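Long-range contacts in extracellular solute-binding protein, family 5 (Chelativorans sp., PDB 6WM6), which binds EDTA in the periplasm and probably delivers it to an ABC transporter for uptake into the cell: residues Y307-A315 with R480-D488; V404-P413 with L434-A444. One frame throughout, in Å; residues are numbered along the deposited sequence.

Interaction 1: residues Y307-A315 with R480-D488. With SO4 (sulfate ion), chain C.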
loop_
_atom_site.group_PDB
_atom_site.type_symbol
_atom_site.label_atom_id
_atom_site.label_comp_id
_atom_site.label_asym_id
_atom_site.label_seq_id
_atom_site.Cartn_x
_atom_site.Cartn_y
_atom_site.Cartn_z
ATOM N N TYR A 307 -4.812 9.150 -4.406
ATOM C CA TYR A 307 -4.549 10.521 -4.046
ATOM C C TYR A 307 -5.693 11.078 -3.215
ATOM O O TYR A 307 -6.875 10.769 -3.446
ATOM C CB TYR A 307 -4.431 11.406 -5.269
ATOM C CG TYR A 307 -3.156 11.285 -6.045
ATOM C CD1 TYR A 307 -1.935 11.600 -5.461
ATOM C CD2 TYR A 307 -3.162 10.888 -7.379
ATOM C CE1 TYR A 307 -0.768 11.490 -6.169
ATOM C CE2 TYR A 307 -1.976 10.808 -8.113
ATOM C CZ TYR A 307 -0.793 11.119 -7.478
ATOM O OH TYR A 307 0.395 11.012 -8.199
ATOM N N PHE A 308 -5.333 11.952 -2.276
ATOM C CA PHE A 308 -6.294 12.648 -1.450
ATOM C C PHE A 308 -5.754 14.041 -1.158
ATOM O O PHE A 308 -4.546 14.311 -1.265
ATOM C CB PHE A 308 -6.545 11.910 -0.129
ATOM C CG PHE A 308 -5.334 11.835 0.780
ATOM C CD1 PHE A 308 -4.929 12.930 1.515
ATOM C CD2 PHE A 308 -4.624 10.644 0.935
ATOM C CE1 PHE A 308 -3.820 12.856 2.377
ATOM C CE2 PHE A 308 -3.532 10.576 1.795
ATOM C CZ PHE A 308 -3.132 11.679 2.506
ATOM N N MET A 309 -6.661 14.921 -0.719
ATOM C CA MET A 309 -6.289 16.150 -0.040
ATOM C C MET A 309 -6.842 16.077 1.376
ATOM O O MET A 309 -8.061 15.961 1.574
ATOM C CB MET A 309 -6.839 17.385 -0.728
ATOM C CG MET A 309 -6.250 18.654 -0.112
ATOM S SD MET A 309 -6.920 20.175 -0.798
ATOM C CE MET A 309 -8.614 20.102 -0.218
ATOM N N GLY A 310 -5.960 16.157 2.362
ATOM C CA GLY A 310 -6.374 16.214 3.743
ATOM C C GLY A 310 -6.457 17.657 4.214
ATOM O O GLY A 310 -5.750 18.535 3.718
ATOM N N LEU A 311 -7.341 17.898 5.169
ATOM C CA LEU A 311 -7.627 19.231 5.676
ATOM C C LEU A 311 -7.421 19.201 7.188
ATOM O O LEU A 311 -7.877 18.282 7.864
ATOM C CB LEU A 311 -9.053 19.671 5.323
ATOM C CG LEU A 311 -9.383 19.665 3.834
ATOM C CD1 LEU A 311 -9.931 18.312 3.399
ATOM C CD2 LEU A 311 -10.391 20.768 3.491
ATOM N N ASN A 312 -6.712 20.204 7.702
ATOM C CA ASN A 312 -6.325 20.197 9.114
ATOM C C ASN A 312 -7.511 20.628 9.977
ATOM O O ASN A 312 -7.725 21.805 10.242
ATOM C CB ASN A 312 -5.149 21.129 9.304
ATOM C CG ASN A 312 -4.598 21.076 10.695
ATOM O OD1 ASN A 312 -5.193 20.463 11.576
ATOM N ND2 ASN A 312 -3.445 21.689 10.888
ATOM N N SER A 313 -8.284 19.654 10.455
ATOM C CA SER A 313 -9.439 19.959 11.293
ATOM C C SER A 313 -9.032 20.261 12.727
ATOM O O SER A 313 -9.897 20.685 13.514
ATOM C CB SER A 313 -10.463 18.828 11.293
ATOM O OG SER A 313 -10.053 17.734 12.106
ATOM N N LYS A 314 -7.760 20.041 13.075
ATOM C CA LYS A 314 -7.325 20.223 14.462
ATOM C C LYS A 314 -6.970 21.665 14.772
ATOM O O LYS A 314 -7.096 22.090 15.934
ATOM C CB LYS A 314 -6.101 19.363 14.759
ATOM C CG LYS A 314 -6.328 17.873 14.651
ATOM C CD LYS A 314 -5.024 17.137 14.958
ATOM C CE LYS A 314 -5.053 15.713 14.459
ATOM N NZ LYS A 314 -3.791 15.001 14.804
ATOM N N ALA A 315 -6.505 22.431 13.791
ATOM C CA ALA A 315 -5.964 23.752 14.066
ATOM C C ALA A 315 -5.870 24.564 12.794
ATOM O O ALA A 315 -5.810 24.020 11.693
ATOM C CB ALA A 315 -4.589 23.641 14.735
ATOM N N ARG A 480 -1.915 5.935 13.975
ATOM C CA ARG A 480 -0.692 6.384 13.322
ATOM C C ARG A 480 -0.958 7.226 12.081
ATOM O O ARG A 480 -0.127 8.068 11.722
ATOM C CB ARG A 480 0.155 5.153 12.975
ATOM C CG ARG A 480 1.208 5.351 11.894
ATOM C CD ARG A 480 1.889 4.014 11.593
ATOM N NE ARG A 480 0.880 2.969 11.455
ATOM C CZ ARG A 480 0.490 2.424 10.306
ATOM N NH1 ARG A 480 1.050 2.783 9.152
ATOM N NH2 ARG A 480 -0.461 1.504 10.320
ATOM N N GLN A 481 -2.086 7.014 11.397
ATOM C CA GLN A 481 -2.364 7.749 10.167
ATOM C C GLN A 481 -3.591 8.655 10.263
ATOM O O GLN A 481 -4.150 9.027 9.230
ATOM C CB GLN A 481 -2.470 6.782 8.982
ATOM C CG GLN A 481 -1.175 6.005 8.731
ATOM C CD GLN A 481 -1.271 5.022 7.577
ATOM O OE1 GLN A 481 -2.327 4.437 7.324
ATOM N NE2 GLN A 481 -0.160 4.833 6.873
ATOM N N ASN A 482 -3.976 9.100 11.470
ATOM C CA ASN A 482 -5.116 10.025 11.595
ATOM C C ASN A 482 -4.548 11.442 11.624
ATOM O O ASN A 482 -4.544 12.136 12.641
ATOM C CB ASN A 482 -5.963 9.752 12.830
ATOM C CG ASN A 482 -7.213 10.611 12.904
ATOM O OD1 ASN A 482 -7.508 11.426 12.022
ATOM N ND2 ASN A 482 -7.978 10.414 13.965
ATOM N N TYR A 483 -4.054 11.872 10.465
ATOM C CA TYR A 483 -3.383 13.165 10.358
ATOM C C TYR A 483 -4.329 14.347 10.375
ATOM O O TYR A 483 -3.917 15.452 10.715
ATOM C CB TYR A 483 -2.610 13.216 9.040
ATOM C CG TYR A 483 -1.626 12.094 8.836
ATOM C CD1 TYR A 483 -0.536 11.968 9.677
ATOM C CD2 TYR A 483 -1.773 11.185 7.811
ATOM C CE1 TYR A 483 0.390 10.950 9.503
ATOM C CE2 TYR A 483 -0.850 10.152 7.629
ATOM C CZ TYR A 483 0.220 10.053 8.488
ATOM O OH TYR A 483 1.154 9.038 8.337
ATOM N N PHE A 484 -5.588 14.139 10.008
ATOM C CA PHE A 484 -6.504 15.242 9.726
ATOM C C PHE A 484 -7.569 15.408 10.790
ATOM O O PHE A 484 -8.416 16.291 10.663
ATOM C CB PHE A 484 -7.052 15.087 8.306
ATOM C CG PHE A 484 -5.933 14.833 7.326
ATOM C CD1 PHE A 484 -4.948 15.771 7.179
ATOM C CD2 PHE A 484 -5.829 13.631 6.652
ATOM C CE1 PHE A 484 -3.863 15.549 6.353
ATOM C CE2 PHE A 484 -4.756 13.391 5.793
ATOM C CZ PHE A 484 -3.760 14.370 5.666
ATOM N N GLY A 485 -7.506 14.622 11.866
ATOM C CA GLY A 485 -8.251 14.942 13.063
ATOM C C GLY A 485 -9.644 14.362 13.182
ATOM O O GLY A 485 -10.485 14.959 13.848
ATOM N N PHE A 486 -9.907 13.204 12.575
ATOM C CA PHE A 486 -11.176 12.526 12.824
ATOM C C PHE A 486 -11.259 12.205 14.307
ATOM O O PHE A 486 -10.271 11.809 14.939
ATOM C CB PHE A 486 -11.316 11.266 11.967
ATOM C CG PHE A 486 -11.500 11.562 10.499
ATOM C CD1 PHE A 486 -12.745 11.879 9.986
ATOM C CD2 PHE A 486 -10.417 11.553 9.656
ATOM C CE1 PHE A 486 -12.906 12.176 8.643
ATOM C CE2 PHE A 486 -10.562 11.846 8.317
ATOM C CZ PHE A 486 -11.818 12.164 7.819
ATOM N N ASN A 487 -12.428 12.456 14.881
ATOM C CA ASN A 487 -12.618 12.326 16.323
ATOM C C ASN A 487 -14.086 12.046 16.568
ATOM O O ASN A 487 -14.868 12.962 16.874
ATOM C CB ASN A 487 -12.124 13.581 17.046
ATOM C CG ASN A 487 -12.270 13.470 18.551
ATOM O OD1 ASN A 487 -12.778 12.476 19.059
ATOM N ND2 ASN A 487 -11.826 14.492 19.268
ATOM N N ASP A 488 -14.483 10.812 16.407
ATOM C CA ASP A 488 -15.898 10.448 16.440
ATOM C C ASP A 488 -16.033 9.028 16.964
ATOM O O ASP A 488 -15.762 8.054 16.239
ATOM C CB ASP A 488 -16.532 10.592 15.060
ATOM C CG ASP A 488 -18.040 10.498 15.108
ATOM O OD1 ASP A 488 -18.581 9.991 16.126
ATOM O OD2 ASP A 488 -18.702 10.941 14.148
HETATM S S SO4 C . 1.194 1.802 4.936
HETATM O O1 SO4 C . 1.290 0.357 4.725
HETATM O O2 SO4 C . 2.544 2.355 4.989
HETATM O O3 SO4 C . 0.485 2.410 3.806
HETATM O O4 SO4 C . 0.506 2.062 6.191
#

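Interaction 2: residues V404-P413 with L434-A444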
loop_
_atom_site.group_PDB
_atom_site.type_symbol
_atom_site.label_atom_id
_atom_site.label_comp_id
_atom_site.label_asym_id
_atom_site.label_seq_id
_atom_site.Cartn_x
_atom_site.Cartn_y
_atom_site.Cartn_z
ATOM N N VAL A 404 -8.710 35.766 6.543
ATOM C CA VAL A 404 -8.243 34.388 6.644
ATOM C C VAL A 404 -6.800 34.328 6.160
ATOM O O VAL A 404 -6.428 34.939 5.144
ATOM C CB VAL A 404 -9.146 33.458 5.827
ATOM C CG1 VAL A 404 -8.589 32.039 5.838
ATOM C CG2 VAL A 404 -10.572 33.457 6.399
ATOM N N SER A 405 -5.967 33.610 6.907
ATOM C CA SER A 405 -4.567 33.480 6.545
ATOM C C SER A 405 -4.407 32.776 5.198
ATOM O O SER A 405 -5.260 32.001 4.763
ATOM C CB SER A 405 -3.839 32.657 7.602
ATOM O OG SER A 405 -3.860 33.316 8.858
ATOM N N THR A 406 -3.267 33.057 4.553
ATOM C CA THR A 406 -2.852 32.261 3.399
ATOM C C THR A 406 -2.734 30.801 3.822
ATOM O O THR A 406 -2.155 30.487 4.872
ATOM C CB THR A 406 -1.530 32.773 2.864
ATOM O OG1 THR A 406 -1.702 34.125 2.394
ATOM C CG2 THR A 406 -1.025 31.914 1.733
ATOM N N LEU A 407 -3.312 29.906 3.018
ATOM C CA LEU A 407 -3.359 28.494 3.352
ATOM C C LEU A 407 -2.075 27.802 2.941
ATOM O O LEU A 407 -1.596 27.978 1.817
ATOM C CB LEU A 407 -4.533 27.854 2.639
ATOM C CG LEU A 407 -5.902 28.478 2.930
ATOM C CD1 LEU A 407 -6.970 27.763 2.125
ATOM C CD2 LEU A 407 -6.217 28.419 4.408
ATOM N N ARG A 408 -1.546 26.981 3.838
ATOM C CA ARG A 408 -0.333 26.210 3.580
ATOM C C ARG A 408 -0.758 24.858 3.019
ATOM O O ARG A 408 -1.385 24.064 3.721
ATOM C CB ARG A 408 0.447 26.031 4.875
ATOM C CG ARG A 408 0.970 27.355 5.438
ATOM C CD ARG A 408 1.198 27.260 6.951
ATOM N NE ARG A 408 -0.016 26.935 7.686
ATOM C CZ ARG A 408 -0.051 26.593 8.974
ATOM N NH1 ARG A 408 1.066 26.532 9.668
ATOM N NH2 ARG A 408 -1.212 26.313 9.562
ATOM N N LEU A 409 -0.433 24.619 1.744
ATOM C CA LEU A 409 -0.773 23.385 1.039
ATOM C C LEU A 409 0.525 22.656 0.755
ATOM O O LEU A 409 1.317 23.101 -0.071
ATOM C CB LEU A 409 -1.547 23.711 -0.230
ATOM C CG LEU A 409 -1.790 22.588 -1.242
ATOM C CD1 LEU A 409 -2.219 21.296 -0.588
ATOM C CD2 LEU A 409 -2.834 23.061 -2.252
ATOM N N SER A 410 0.766 21.573 1.483
ATOM C CA SER A 410 1.996 20.808 1.358
ATOM C C SER A 410 1.757 19.481 0.643
ATOM O O SER A 410 0.637 18.952 0.586
ATOM C CB SER A 410 2.655 20.575 2.718
ATOM O OG SER A 410 1.851 19.777 3.562
ATOM N N PHE A 411 2.841 18.944 0.087
ATOM C CA PHE A 411 2.785 17.668 -0.609
ATOM C C PHE A 411 4.202 17.128 -0.733
ATOM O O PHE A 411 5.153 17.902 -0.849
ATOM C CB PHE A 411 2.137 17.818 -1.991
ATOM C CG PHE A 411 2.673 18.950 -2.812
ATOM C CD1 PHE A 411 2.130 20.217 -2.670
ATOM C CD2 PHE A 411 3.697 18.754 -3.716
ATOM C CE1 PHE A 411 2.604 21.269 -3.421
ATOM C CE2 PHE A 411 4.183 19.816 -4.474
ATOM C CZ PHE A 411 3.625 21.070 -4.324
ATOM N N PRO A 412 4.371 15.811 -0.697
ATOM C CA PRO A 412 5.711 15.224 -0.757
ATOM C C PRO A 412 6.266 15.311 -2.166
ATOM O O PRO A 412 5.511 15.425 -3.143
ATOM C CB PRO A 412 5.454 13.767 -0.345
ATOM C CG PRO A 412 4.059 13.487 -0.819
ATOM C CD PRO A 412 3.309 14.791 -0.585
ATOM N N PRO A 413 7.579 15.229 -2.323
ATOM C CA PRO A 413 8.164 15.210 -3.668
ATOM C C PRO A 413 8.025 13.843 -4.326
ATOM O O PRO A 413 7.717 12.839 -3.683
ATOM C CB PRO A 413 9.637 15.548 -3.416
ATOM C CG PRO A 413 9.898 15.072 -2.028
ATOM C CD PRO A 413 8.596 15.223 -1.257
ATOM N N LEU A 434 -9.427 33.154 -1.126
ATOM C CA LEU A 434 -8.363 32.428 -0.448
ATOM C C LEU A 434 -7.105 32.394 -1.297
ATOM O O LEU A 434 -7.157 32.349 -2.527
ATOM C CB LEU A 434 -8.817 30.987 -0.185
ATOM C CG LEU A 434 -9.974 30.879 0.811
ATOM C CD1 LEU A 434 -10.555 29.466 0.786
ATOM C CD2 LEU A 434 -9.501 31.220 2.213
ATOM N N LYS A 435 -5.963 32.443 -0.611
ATOM C CA LYS A 435 -4.655 32.308 -1.237
ATOM C C LYS A 435 -3.978 31.069 -0.669
ATOM O O LYS A 435 -4.340 30.577 0.400
ATOM C CB LYS A 435 -3.776 33.518 -0.950
ATOM C CG LYS A 435 -4.321 34.833 -1.483
ATOM C CD LYS A 435 -3.569 36.015 -0.878
ATOM C CE LYS A 435 -4.257 37.334 -1.195
ATOM N NZ LYS A 435 -3.829 38.436 -0.285
ATOM N N THR A 436 -2.983 30.567 -1.386
ATOM C CA THR A 436 -2.231 29.421 -0.929
ATOM C C THR A 436 -0.734 29.652 -1.045
ATOM O O THR A 436 -0.261 30.478 -1.839
ATOM C CB THR A 436 -2.566 28.152 -1.705
ATOM O OG1 THR A 436 -2.005 28.240 -3.019
ATOM C CG2 THR A 436 -4.064 27.973 -1.785
ATOM N N ASP A 437 0.001 28.932 -0.206
ATOM C CA ASP A 437 1.448 28.793 -0.308
ATOM C C ASP A 437 1.721 27.315 -0.538
ATOM O O ASP A 437 1.319 26.477 0.275
ATOM C CB ASP A 437 2.147 29.242 0.978
ATOM C CG ASP A 437 2.353 30.749 1.043
ATOM O OD1 ASP A 437 2.317 31.409 -0.017
ATOM O OD2 ASP A 437 2.564 31.263 2.159
ATOM N N LEU A 438 2.358 26.993 -1.662
ATOM C CA LEU A 438 2.624 25.606 -2.023
ATOM C C LEU A 438 3.971 25.200 -1.442
ATOM O O LEU A 438 4.980 25.854 -1.702
ATOM C CB LEU A 438 2.615 25.439 -3.541
ATOM C CG LEU A 438 1.293 25.824 -4.216
ATOM C CD1 LEU A 438 1.317 25.476 -5.700
ATOM C CD2 LEU A 438 0.095 25.172 -3.539
ATOM N N LEU A 439 3.974 24.133 -0.636
ATOM C CA LEU A 439 5.142 23.714 0.128
ATOM C C LEU A 439 5.467 22.257 -0.134
ATOM O O LEU A 439 4.575 21.405 -0.165
ATOM C CB LEU A 439 4.907 23.935 1.627
ATOM C CG LEU A 439 4.494 25.363 1.973
ATOM C CD1 LEU A 439 3.885 25.407 3.368
ATOM C CD2 LEU A 439 5.662 26.336 1.879
ATOM N N THR A 440 6.749 21.956 -0.288
ATOM C CA THR A 440 7.149 20.585 -0.596
ATOM C C THR A 440 8.552 20.353 -0.040
ATOM O O THR A 440 8.979 21.038 0.894
ATOM C CB THR A 440 6.969 20.319 -2.101
ATOM O OG1 THR A 440 7.163 18.918 -2.392
ATOM C CG2 THR A 440 7.947 21.161 -2.917
ATOM N N GLY A 441 9.229 19.353 -0.573
ATOM C CA GLY A 441 10.537 18.962 -0.075
ATOM C C GLY A 441 10.457 17.795 0.895
ATOM O O GLY A 441 9.379 17.279 1.201
ATOM N N PRO A 442 11.608 17.363 1.411
ATOM C CA PRO A 442 11.621 16.167 2.268
ATOM C C PRO A 442 10.921 16.342 3.601
ATOM O O PRO A 442 10.553 15.337 4.221
ATOM C CB PRO A 442 13.121 15.894 2.469
ATOM C CG PRO A 442 13.748 17.249 2.343
ATOM C CD PRO A 442 12.951 17.962 1.272
ATOM N N ASN A 443 10.739 17.571 4.078
ATOM C CA ASN A 443 10.010 17.803 5.316
ATOM C C ASN A 443 8.500 17.895 5.107
ATOM O O ASN A 443 7.765 18.087 6.080
ATOM C CB ASN A 443 10.515 19.079 6.005
ATOM C CG ASN A 443 11.876 18.891 6.658
ATOM O OD1 ASN A 443 12.142 17.865 7.282
ATOM N ND2 ASN A 443 12.741 19.886 6.513
ATOM N N ALA A 444 8.021 17.736 3.871
ATOM C CA ALA A 444 6.602 17.824 3.559
ATOM C C ALA A 444 5.945 16.456 3.468
ATOM O O ALA A 444 4.926 16.296 2.785
ATOM C CB ALA A 444 6.393 18.596 2.254
HETATM O O HOH W 1 -6.221 32.899 2.114
#

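Interaction 1: residues Y307-A315 with R480-D488
The end of strand 305-311 meets the loop between helices 467-474 and 489-499 through Phe484, whose ring lies flat against the strand backbone at Gly310. Gly310 CA stands 3.5 Å from the centroid of the Phe484 ring, only 5° off the normal, a CH-pi contact over the middle of one face; Tyr483 CB occupies the opposite face. Any side chain at Gly310 would run into the ring, so the bare CA is what lets Phe484 lie this close. At its far end the Phe484 ring meets Phe308 obliquely, CE2 lying 3.6 Å from Phe308 CE1 with the planes at 68°. Without the Phe484 ring, as with an alanine here, Gly310 CA and Phe308 would probably lose their apolar partner, opening a gap between strand and loop. Strand 305-311 belongs to the mixed sheet of this solute-binding fold, pairing with strands 456-462 and 524-537, and Phe308 also stacks on Phe461. Past the strand, Ser313 OG donates to Phe484 O at 2.6 Å, in the carbonyl plane on a lone pair, and Ser313 N adds a weak bond to the same oxygen. With Ser313 OG between its own N and C (chi1 76°), hydroxyl and N both face Phe484 O; Tyr521 OH is a second partner of OG. Asn312 OD1 accepts from Lys314 N in an Asx turn, while its ND2 reaches Ser451 O and Phe454 O. The extended Lys314 chain lays CE 3.6 Å from Gly485 CA. On the loop side, Asn482 OD1 takes Phe486 N on a lone pair, and Asn482 ND2 returns a bond to Phe486 O at 2.9 Å.

Interaction 2: residues V404-P413 with L434-A444
Leu409 and Leu438 lie side by side and point the same way from neighbouring strands, their CD2 methyls 3.8 Å apart, on the sheet face that helix 416-429 packs against through Leu438. Further along, the Phe411 ring turns one face to Thr440, whose CB sits 4.1 Å from the ring centroid in a CH-pi contact; Leu439 O lies over a face too, offset toward the rim, and Leu438 CB comes to the edge. With chi1 at 48°, Phe411 CG is tucked between its own N and C, which swings the ring back over the partner strand although its CB points away. Thr440 OG1 donates to Phe411 O at 2.7 Å, tilted 29° from the carbonyl plane. On the other face, Leu439 CD1 packs 3.8 Å from Arg408 CB, while the Arg408 guanidinium goes on to Asp455 and Gly452. Thr406 CG2 rests against the partner backbone, 3.6 Å from Thr436 C. Near the start Val404 CG1 touches Leu434 CD2. Between these layers the backbones bond in parallel register: Leu407 N to Lys435 O, Asp437 N to Leu407 O, Leu409 N to Asp437 O, Leu439 N to Leu409 O and Phe411 N to Leu439 O. Strands 407-410 and 436-439, their directions 26° apart, are thus the adjacent parallel strands of a beta-alpha-beta crossover, joined through helix 416-429.

In the fold
Both contacts reach the same mixed sheet, with centres about 15 Å apart and nearest atoms about 5 Å apart, without touching. Strand 456-462 lies between them: it pairs antiparallel with strand 305-311 of interaction 1 and parallel with strand 407-410 of interaction 2. Along the chain interaction 2 is nested inside the loop closed by interaction 1, so the segments come in the order 307-315, 404-413, 434-444, 480-488. Interaction 2 is a local crossover within the sheet, whereas interaction 1 brings a distant loop back onto the end of one strand. Both therefore belong to one alpha/beta part of this periplasmic binding protein, their strands flanking strand 456-462.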